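PDB 2YZV: ADP-ribosylglycohydrolase from Thermus thermophilus, which belongs to the ADP-ribosylglycohydrolase family, an all-helical fold, and binds magnesium ions. Local coordinates for residues 130-134 against 167-172; 11-15 against 136-142; 214-219 against 248-252; 224-228 against 254-259. One frame throughout, in Å; residues are numbered along the deposited sequence.

Contact 1 of 4, residues 130-134 against 167-172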
# COMPACT_ATOMS: atom_id res chain seq x y z
N PRO A 130 -6.54 -3.95 2.02
CA PRO A 130 -5.52 -4.90 1.56
C PRO A 130 -4.40 -4.25 0.76
O PRO A 130 -3.29 -4.78 0.70
CB PRO A 130 -6.32 -5.88 0.70
CG PRO A 130 -7.71 -5.79 1.26
CD PRO A 130 -7.86 -4.31 1.48
N LEU A 131 -4.70 -3.12 0.14
CA LEU A 131 -3.71 -2.42 -0.68
C LEU A 131 -2.72 -1.61 0.13
O LEU A 131 -1.55 -1.51 -0.24
CB LEU A 131 -4.41 -1.46 -1.65
CG LEU A 131 -5.55 -1.98 -2.52
CD1 LEU A 131 -6.02 -0.86 -3.43
CD2 LEU A 131 -5.07 -3.16 -3.34
N MET A 132 -3.19 -1.03 1.22
CA MET A 132 -2.36 -0.16 2.05
C MET A 132 -1.21 -0.84 2.78
O MET A 132 -0.27 -0.17 3.20
CB MET A 132 -3.23 0.55 3.08
CG MET A 132 -3.86 -0.40 4.09
SD MET A 132 -4.91 0.43 5.30
CE MET A 132 -4.84 -0.75 6.65
N ARG A 133 -1.27 -2.16 2.91
CA ARG A 133 -0.26 -2.91 3.65
C ARG A 133 0.52 -3.93 2.82
O ARG A 133 1.33 -4.68 3.38
CB ARG A 133 -0.95 -3.65 4.81
CG ARG A 133 -1.89 -4.76 4.31
CD ARG A 133 -2.79 -5.36 5.40
NE ARG A 133 -3.61 -6.42 4.83
CZ ARG A 133 -4.91 -6.59 5.08
NH1 ARG A 133 -5.55 -5.76 5.90
NH2 ARG A 133 -5.57 -7.58 4.50
N LEU A 134 0.29 -3.95 1.52
CA LEU A 134 0.90 -4.93 0.61
C LEU A 134 2.43 -5.07 0.46
O LEU A 134 2.95 -6.18 0.52
CB LEU A 134 0.32 -4.74 -0.79
CG LEU A 134 -0.43 -5.89 -1.48
CD1 LEU A 134 -0.17 -5.80 -2.97
CD2 LEU A 134 0.02 -7.24 -0.96
N ALA A 167 -7.83 -6.27 -7.01
CA ALA A 167 -7.03 -5.05 -6.97
C ALA A 167 -5.71 -5.33 -6.27
O ALA A 167 -4.67 -4.78 -6.62
CB ALA A 167 -7.79 -3.94 -6.25
N THR A 168 -5.76 -6.20 -5.26
CA THR A 168 -4.56 -6.56 -4.51
C THR A 168 -3.61 -7.34 -5.42
O THR A 168 -2.40 -7.13 -5.38
CB THR A 168 -4.92 -7.40 -3.27
OG1 THR A 168 -5.83 -6.65 -2.44
CG2 THR A 168 -3.66 -7.72 -2.46
N GLU A 169 -4.16 -8.23 -6.24
CA GLU A 169 -3.34 -9.01 -7.15
C GLU A 169 -2.67 -8.09 -8.17
O GLU A 169 -1.50 -8.27 -8.50
CB GLU A 169 -4.19 -10.06 -7.87
CG GLU A 169 -4.84 -11.06 -6.93
CD GLU A 169 -5.71 -12.06 -7.65
OE1 GLU A 169 -6.41 -11.66 -8.61
OE2 GLU A 169 -5.72 -13.24 -7.25
N VAL A 170 -3.41 -7.09 -8.65
CA VAL A 170 -2.87 -6.14 -9.61
C VAL A 170 -1.74 -5.34 -8.97
O VAL A 170 -0.70 -5.14 -9.58
CB VAL A 170 -3.97 -5.18 -10.15
CG1 VAL A 170 -3.35 -4.10 -11.02
CG2 VAL A 170 -4.99 -5.97 -10.98
N LEU A 171 -1.92 -4.90 -7.72
CA LEU A 171 -0.87 -4.15 -7.06
C LEU A 171 0.35 -5.04 -6.80
O LEU A 171 1.49 -4.58 -6.88
CB LEU A 171 -1.37 -3.53 -5.75
CG LEU A 171 -0.36 -2.62 -5.02
CD1 LEU A 171 0.03 -1.45 -5.92
CD2 LEU A 171 -0.98 -2.10 -3.73
N ALA A 172 0.12 -6.31 -6.49
CA ALA A 172 1.23 -7.22 -6.25
C ALA A 172 2.06 -7.32 -7.52
O ALA A 172 3.29 -7.27 -7.48
CB ALA A 172 0.70 -8.60 -5.85

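Contact 2 of 4, residues 11-15 against 136-142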
# COMPACT_ATOMS: atom_id res chain seq x y z
N ARG A 11 13.60 -1.74 -2.73
CA ARG A 11 12.82 -2.39 -1.68
C ARG A 11 12.62 -1.43 -0.51
O ARG A 11 11.53 -1.35 0.04
CB ARG A 11 13.51 -3.68 -1.21
CG ARG A 11 13.32 -4.87 -2.15
CD ARG A 11 14.11 -4.72 -3.45
NE ARG A 11 13.84 -5.80 -4.39
CZ ARG A 11 14.40 -5.89 -5.59
NH1 ARG A 11 15.27 -4.97 -5.99
NH2 ARG A 11 14.10 -6.90 -6.40
N LEU A 12 13.67 -0.71 -0.14
CA LEU A 12 13.56 0.25 0.96
C LEU A 12 12.59 1.36 0.55
O LEU A 12 11.81 1.84 1.37
CB LEU A 12 14.93 0.85 1.28
CG LEU A 12 15.93 -0.00 2.07
CD1 LEU A 12 15.59 0.05 3.55
CD2 LEU A 12 15.94 -1.44 1.56
N GLY A 13 12.66 1.76 -0.71
CA GLY A 13 11.79 2.81 -1.21
C GLY A 13 10.32 2.44 -1.16
O GLY A 13 9.47 3.26 -0.81
N ALA A 14 10.00 1.20 -1.52
CA ALA A 14 8.61 0.76 -1.51
C ALA A 14 8.04 0.73 -0.09
O ALA A 14 6.90 1.13 0.14
CB ALA A 14 8.48 -0.61 -2.16
N PHE A 15 8.83 0.25 0.87
CA PHE A 15 8.38 0.16 2.26
C PHE A 15 8.29 1.53 2.91
O PHE A 15 7.25 1.89 3.48
CB PHE A 15 9.33 -0.76 3.05
CG PHE A 15 8.72 -1.34 4.31
CD1 PHE A 15 8.89 -2.68 4.61
CD2 PHE A 15 8.00 -0.54 5.19
CE1 PHE A 15 8.35 -3.23 5.77
CE2 PHE A 15 7.45 -1.08 6.35
CZ PHE A 15 7.62 -2.43 6.64
N PRO A 136 5.26 -5.19 2.10
CA PRO A 136 6.04 -6.22 2.80
C PRO A 136 5.97 -7.62 2.17
O PRO A 136 6.97 -8.33 2.10
CB PRO A 136 5.46 -6.18 4.21
CG PRO A 136 5.07 -4.75 4.37
CD PRO A 136 4.41 -4.44 3.04
N LEU A 137 4.78 -8.01 1.73
CA LEU A 137 4.60 -9.32 1.12
C LEU A 137 5.42 -9.46 -0.16
O LEU A 137 6.09 -10.48 -0.36
CB LEU A 137 3.13 -9.58 0.79
CG LEU A 137 2.83 -10.87 0.03
CD1 LEU A 137 3.29 -12.07 0.84
CD2 LEU A 137 1.34 -10.96 -0.25
N VAL A 138 5.37 -8.45 -1.02
CA VAL A 138 6.11 -8.50 -2.27
C VAL A 138 7.62 -8.45 -2.04
O VAL A 138 8.39 -9.09 -2.76
CB VAL A 138 5.68 -7.36 -3.23
CG1 VAL A 138 6.49 -7.41 -4.52
CG2 VAL A 138 4.19 -7.49 -3.55
N LEU A 139 8.05 -7.69 -1.03
CA LEU A 139 9.48 -7.60 -0.75
C LEU A 139 10.08 -8.96 -0.41
O LEU A 139 11.18 -9.29 -0.85
CB LEU A 139 9.74 -6.63 0.41
CG LEU A 139 10.18 -5.21 0.04
CD1 LEU A 139 9.14 -4.53 -0.83
CD2 LEU A 139 10.40 -4.42 1.32
N ALA A 140 9.35 -9.75 0.37
CA ALA A 140 9.84 -11.06 0.79
C ALA A 140 9.51 -12.20 -0.17
O ALA A 140 10.29 -13.15 -0.30
CB ALA A 140 9.32 -11.39 2.18
N TYR A 141 8.37 -12.13 -0.85
CA TYR A 141 7.97 -13.20 -1.76
C TYR A 141 7.96 -12.80 -3.23
O TYR A 141 7.25 -13.39 -4.04
CB TYR A 141 6.60 -13.73 -1.33
CG TYR A 141 6.66 -14.56 -0.07
CD1 TYR A 141 6.95 -15.92 -0.13
CD2 TYR A 141 6.49 -13.97 1.18
CE1 TYR A 141 7.06 -16.68 1.03
CE2 TYR A 141 6.61 -14.73 2.35
CZ TYR A 141 6.89 -16.08 2.26
OH TYR A 141 7.02 -16.84 3.40
N GLU A 142 8.77 -11.81 -3.56
CA GLU A 142 8.88 -11.30 -4.93
C GLU A 142 9.02 -12.39 -5.98
O GLU A 142 8.38 -12.35 -7.03
CB GLU A 142 10.10 -10.38 -5.05
CG GLU A 142 10.27 -9.76 -6.42
CD GLU A 142 11.70 -9.35 -6.70
OE1 GLU A 142 12.39 -8.91 -5.75
OE2 GLU A 142 12.14 -9.44 -7.87
O HOH W 1 12.15 -7.90 -3.30

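Contact 3 of 4, residues 214-219 against 248-252. With MG (magnesium ion), chain B.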
# COMPACT_ATOMS: atom_id res chain seq x y z
N PRO A 214 -8.93 11.80 -10.45
CA PRO A 214 -10.09 11.48 -9.61
C PRO A 214 -10.69 12.76 -9.03
O PRO A 214 -10.00 13.78 -8.91
CB PRO A 214 -9.49 10.61 -8.51
CG PRO A 214 -8.28 10.01 -9.15
CD PRO A 214 -7.71 11.18 -9.91
N GLU A 215 -11.97 12.71 -8.67
CA GLU A 215 -12.64 13.86 -8.08
C GLU A 215 -12.37 13.90 -6.57
O GLU A 215 -12.65 14.89 -5.90
CB GLU A 215 -14.14 13.80 -8.34
CG GLU A 215 -14.53 13.93 -9.80
CD GLU A 215 -14.15 15.28 -10.40
OE1 GLU A 215 -14.49 15.51 -11.58
OE2 GLU A 215 -13.52 16.10 -9.70
N GLU A 216 -11.84 12.79 -6.05
CA GLU A 216 -11.51 12.68 -4.63
C GLU A 216 -10.68 11.42 -4.41
O GLU A 216 -10.55 10.60 -5.32
CB GLU A 216 -12.77 12.62 -3.77
CG GLU A 216 -13.39 11.24 -3.61
CD GLU A 216 -14.09 10.74 -4.86
OE1 GLU A 216 -14.62 9.61 -4.83
OE2 GLU A 216 -14.11 11.47 -5.88
N GLY A 217 -10.12 11.27 -3.21
CA GLY A 217 -9.35 10.07 -2.91
C GLY A 217 -10.34 9.02 -2.45
O GLY A 217 -10.87 9.13 -1.34
N PRO A 218 -10.61 7.98 -3.26
CA PRO A 218 -11.56 6.91 -2.92
C PRO A 218 -11.10 5.90 -1.88
O PRO A 218 -9.91 5.63 -1.74
CB PRO A 218 -11.82 6.22 -4.27
CG PRO A 218 -11.20 7.14 -5.31
CD PRO A 218 -10.04 7.75 -4.59
N GLY A 219 -12.08 5.34 -1.17
CA GLY A 219 -11.81 4.32 -0.18
C GLY A 219 -12.05 2.95 -0.80
O GLY A 219 -11.58 1.93 -0.31
N LEU A 248 -5.76 14.99 -3.39
CA LEU A 248 -7.07 14.57 -3.89
C LEU A 248 -7.99 14.57 -2.67
O LEU A 248 -9.21 14.54 -2.80
CB LEU A 248 -7.02 13.15 -4.45
CG LEU A 248 -6.26 12.93 -5.76
CD1 LEU A 248 -6.23 11.44 -6.05
CD2 LEU A 248 -6.94 13.69 -6.89
N GLY A 249 -7.39 14.61 -1.49
CA GLY A 249 -8.16 14.59 -0.27
C GLY A 249 -8.84 13.25 -0.06
O GLY A 249 -8.36 12.22 -0.55
N GLY A 250 -9.96 13.25 0.65
CA GLY A 250 -10.66 12.00 0.90
C GLY A 250 -9.81 11.04 1.70
O GLY A 250 -9.23 11.42 2.72
N ASP A 251 -9.72 9.79 1.25
CA ASP A 251 -8.93 8.78 1.94
C ASP A 251 -7.48 8.95 1.48
O ASP A 251 -6.86 8.02 0.96
CB ASP A 251 -9.45 7.38 1.58
CG ASP A 251 -9.06 6.34 2.60
OD1 ASP A 251 -8.92 6.69 3.79
OD2 ASP A 251 -8.90 5.16 2.22
N ALA A 252 -6.96 10.14 1.71
CA ALA A 252 -5.61 10.51 1.29
C ALA A 252 -4.47 9.72 1.91
O ALA A 252 -3.43 9.54 1.27
CB ALA A 252 -5.39 12.00 1.54
MG MG B . -7.36 5.48 4.95

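Contact 4 of 4, residues 224-228 against 254-259. With MG (magnesium ion), chain B.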
# COMPACT_ATOMS: atom_id res chain seq x y z
N THR A 224 -9.07 3.42 -5.31
CA THR A 224 -7.83 3.79 -4.64
C THR A 224 -6.66 3.45 -5.56
O THR A 224 -5.73 4.24 -5.72
CB THR A 224 -7.67 3.03 -3.32
OG1 THR A 224 -8.81 3.30 -2.48
CG2 THR A 224 -6.40 3.47 -2.60
N LEU A 225 -6.72 2.27 -6.15
CA LEU A 225 -5.68 1.84 -7.07
C LEU A 225 -5.61 2.81 -8.24
O LEU A 225 -4.52 3.25 -8.63
CB LEU A 225 -5.98 0.42 -7.58
CG LEU A 225 -4.96 -0.16 -8.57
CD1 LEU A 225 -3.58 -0.22 -7.94
CD2 LEU A 225 -5.42 -1.56 -8.99
N ALA A 226 -6.76 3.17 -8.79
CA ALA A 226 -6.81 4.09 -9.92
C ALA A 226 -6.23 5.47 -9.59
O ALA A 226 -5.58 6.09 -10.43
CB ALA A 226 -8.25 4.24 -10.41
N ALA A 227 -6.47 5.94 -8.37
CA ALA A 227 -5.96 7.24 -7.95
C ALA A 227 -4.45 7.21 -7.83
O ALA A 227 -3.76 8.16 -8.20
CB ALA A 227 -6.59 7.65 -6.62
N ALA A 228 -3.92 6.10 -7.31
CA ALA A 228 -2.48 5.95 -7.15
C ALA A 228 -1.83 5.86 -8.53
O ALA A 228 -0.78 6.46 -8.76
CB ALA A 228 -2.17 4.70 -6.33
N THR A 254 -4.45 6.55 2.59
CA THR A 254 -4.35 5.28 1.88
C THR A 254 -3.97 5.44 0.41
O THR A 254 -3.23 4.63 -0.13
CB THR A 254 -5.65 4.50 2.01
OG1 THR A 254 -5.97 4.37 3.41
CG2 THR A 254 -5.50 3.10 1.41
N VAL A 255 -4.49 6.48 -0.25
CA VAL A 255 -4.11 6.71 -1.64
C VAL A 255 -2.62 7.05 -1.61
O VAL A 255 -1.85 6.59 -2.45
CB VAL A 255 -4.91 7.88 -2.27
CG1 VAL A 255 -4.31 8.26 -3.62
CG2 VAL A 255 -6.36 7.47 -2.44
N GLY A 256 -2.22 7.85 -0.63
CA GLY A 256 -0.82 8.20 -0.50
C GLY A 256 0.04 6.98 -0.23
O GLY A 256 1.14 6.85 -0.78
N ALA A 257 -0.45 6.06 0.60
CA ALA A 257 0.31 4.85 0.93
C ALA A 257 0.46 3.93 -0.28
O ALA A 257 1.51 3.31 -0.46
CB ALA A 257 -0.35 4.11 2.07
N VAL A 258 -0.59 3.81 -1.09
CA VAL A 258 -0.51 2.94 -2.26
C VAL A 258 0.43 3.57 -3.28
O VAL A 258 1.29 2.88 -3.84
CB VAL A 258 -1.91 2.72 -2.87
CG1 VAL A 258 -1.82 1.91 -4.17
CG2 VAL A 258 -2.78 1.96 -1.86
N TYR A 259 0.30 4.87 -3.51
CA TYR A 259 1.19 5.56 -4.44
C TYR A 259 2.62 5.41 -3.94
O TYR A 259 3.54 5.16 -4.72
CB TYR A 259 0.85 7.05 -4.52
CG TYR A 259 1.92 7.86 -5.22
CD1 TYR A 259 1.93 7.99 -6.61
CD2 TYR A 259 2.97 8.43 -4.50
CE1 TYR A 259 2.96 8.65 -7.26
CE2 TYR A 259 4.01 9.08 -5.14
CZ TYR A 259 4.00 9.19 -6.52
OH TYR A 259 5.06 9.80 -7.17
MG MG B . -7.36 5.48 4.95

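Contact 1 of 4, residues 130-134 against 167-172
L131 and L134 reach across to T168, L171 and A172 in the interior of an all-helical ADP-ribosylglycohydrolase fold, where the short helix 129-132 and the turn after it lie against the long helix 162-179. No hydrogen bond joins the two segments; the contact is van der Waals throughout. L131 places its CD2 methyl 4.1 Å from the CB of A167, while its CB lies near CD2 of L171. L134 has its CB directed toward the helix and sends CD1 between T168 and A172, 3.8 Å from CB of L171, with CG resting on the CG2 methyl of T168. V258 of helix 252-267 packs on both L131 and L171.

Polar atoms take part chiefly as surfaces for carbon. In T168, OG1 sits beside the backbone N (chi1 -58°), from where it hydrogen-bonds to the carbonyl of A164, one turn earlier; the same oxygen is touched by CB of P130 at 3.3 Å. The carbonyl O of L131 is held by NE2 of Q261 and meets the CD2 methyl of L171. CD1 of L134 lies 3.5 Å from O of T168 and 3.6 Å from N of A172, two atoms already hydrogen-bonded to each other within the helix.

Contact 2 of 4, residues 11-15 against 136-142
R11 crosses L139 at a slant before its charged end meets E142, an apolar stem with an ionic tip, where helix 4-26 and helix 135-141 pack nearly antiparallel (162° between the segment axes). Its CB lies 3.9 Å from CG of L139, and CG follows at 3.8 Å from the same atom. The chain bends here, with chi2 at 71°, and then runs straight to the guanidinium. NE gives its hydrogen to a water, which in turn donates to O of L139 and OE1 of E142. NH2 reaches that same OE1 at 2.7 Å in a salt bridge whose hydrogen bond is almost linear, 173°. OE1 lies in the guanidinium plane, whereas NH2 comes from the syn side of the carboxylate but well out of its plane. NH1 is bonded to the carbonyl of R7.

L139 also reaches A14 and F15: CD1 touches CB of A14, and CD2 meets the edge of the F15 ring at CD1, 4.0 Å away. P136 lays CG 3.9 Å from CE1 of that ring. E142 also pairs with R180 through OE2, a second cation that would probably keep the buried carboxylate ionised.

Contact 3 of 4, residues 214-219 against 248-252
P214 and L248 meet at an oblique angle, ring against branched tip, between two loops that lead into helices 221-234 and 252-267. CG of P214 lies 4.0 Å from CD1 of L248, and the other methyl, CD2, comes against O of P214. A227 and W230 of helix 221-234 touch both residues. L248 turns CB toward the N of G217, whereas E216 directs its CB away from the facing loop and approaches it mainly through CA, which makes a CA-H...O contact with O of L248.

Beyond this point the CA atoms of G217 and G250 lie 4.5 Å apart, the backbones meeting directly with no side chain between them. N of D251 donates to O of G217 at 2.9 Å, a nearly straight bond of 171°, while N of G217 bonds only weakly to O of L248.

D251 points its CB toward G217 and P218 and swings CG anti to the backbone N (chi1 -159°). OD1 binds magnesium at 2.3 Å, together with D253 and T254; OD2 accepts from ND2 of N128. The bond from N of D251 ties down its backbone and N128 holds OD2, which probably limits how far the carboxylate can turn from the magnesium.

Contact 4 of 4, residues 224-228 against 254-259
Helix 252-267, whose first turn carries magnesium ligands, packs here through T254, V255 and V258 on helix 221-234, the short segments crossing at -60° with axes 8.6 Å apart. T224 lies at one end of the contact. Its CG2 methyl, anti to the backbone N, faces three residues: CG2 of V258 and CG2 of V255 each at 4.0 Å, and CG2 of T254 slightly farther. The same rotation puts OG1 beside its own backbone N, where it is bonded to O of P218 and to N128, so the threonine is polar on one branch and apolar on the other.

In the middle, A227 sets CB 3.8 Å from CG1 of V255. At the other end, A228 presses CB on CG1 of V258 at 3.5 Å. A228 and Y259 bring their CA atoms to 4.6 Å, and CB of A228 meets N and CB of the tyrosine. The Y259 ring presents an edge to O of A228 through CD1, while its OH is bonded to O of F238.

T254 divides its branches in the same way: CG2 enters the apolar seam, and OG1 binds magnesium at 2.4 Å and hydrogen-bonds to OD2 of D58. D251 and D253 complete the protein ligands of this ion, and D253 also binds the second magnesium with T56 and D58: the magnesium site at the N-terminal end of a helix in an ADP-ribosylglycohydrolase fold.

The chemistry of these contacts varies with their depth in the fold. Contacts 1 and 4 are core, with centres about 10 Å apart, and rely on apolar packing; they touch where L131 meets V258 and V170 meets L225. Contact 2, also buried, lies farther from the chain's centre and adds a charged pair and a water; it joins contact 1 where V138 packs on A172. Contact 3 is the partly exposed one, built from loops and backbone bonds, about 25 Å centre to centre from contact 2. Contacts 3 and 4 share a magnesium ion through D251 and T254, and the loops of contact 3 lead directly into the two helices of contact 4.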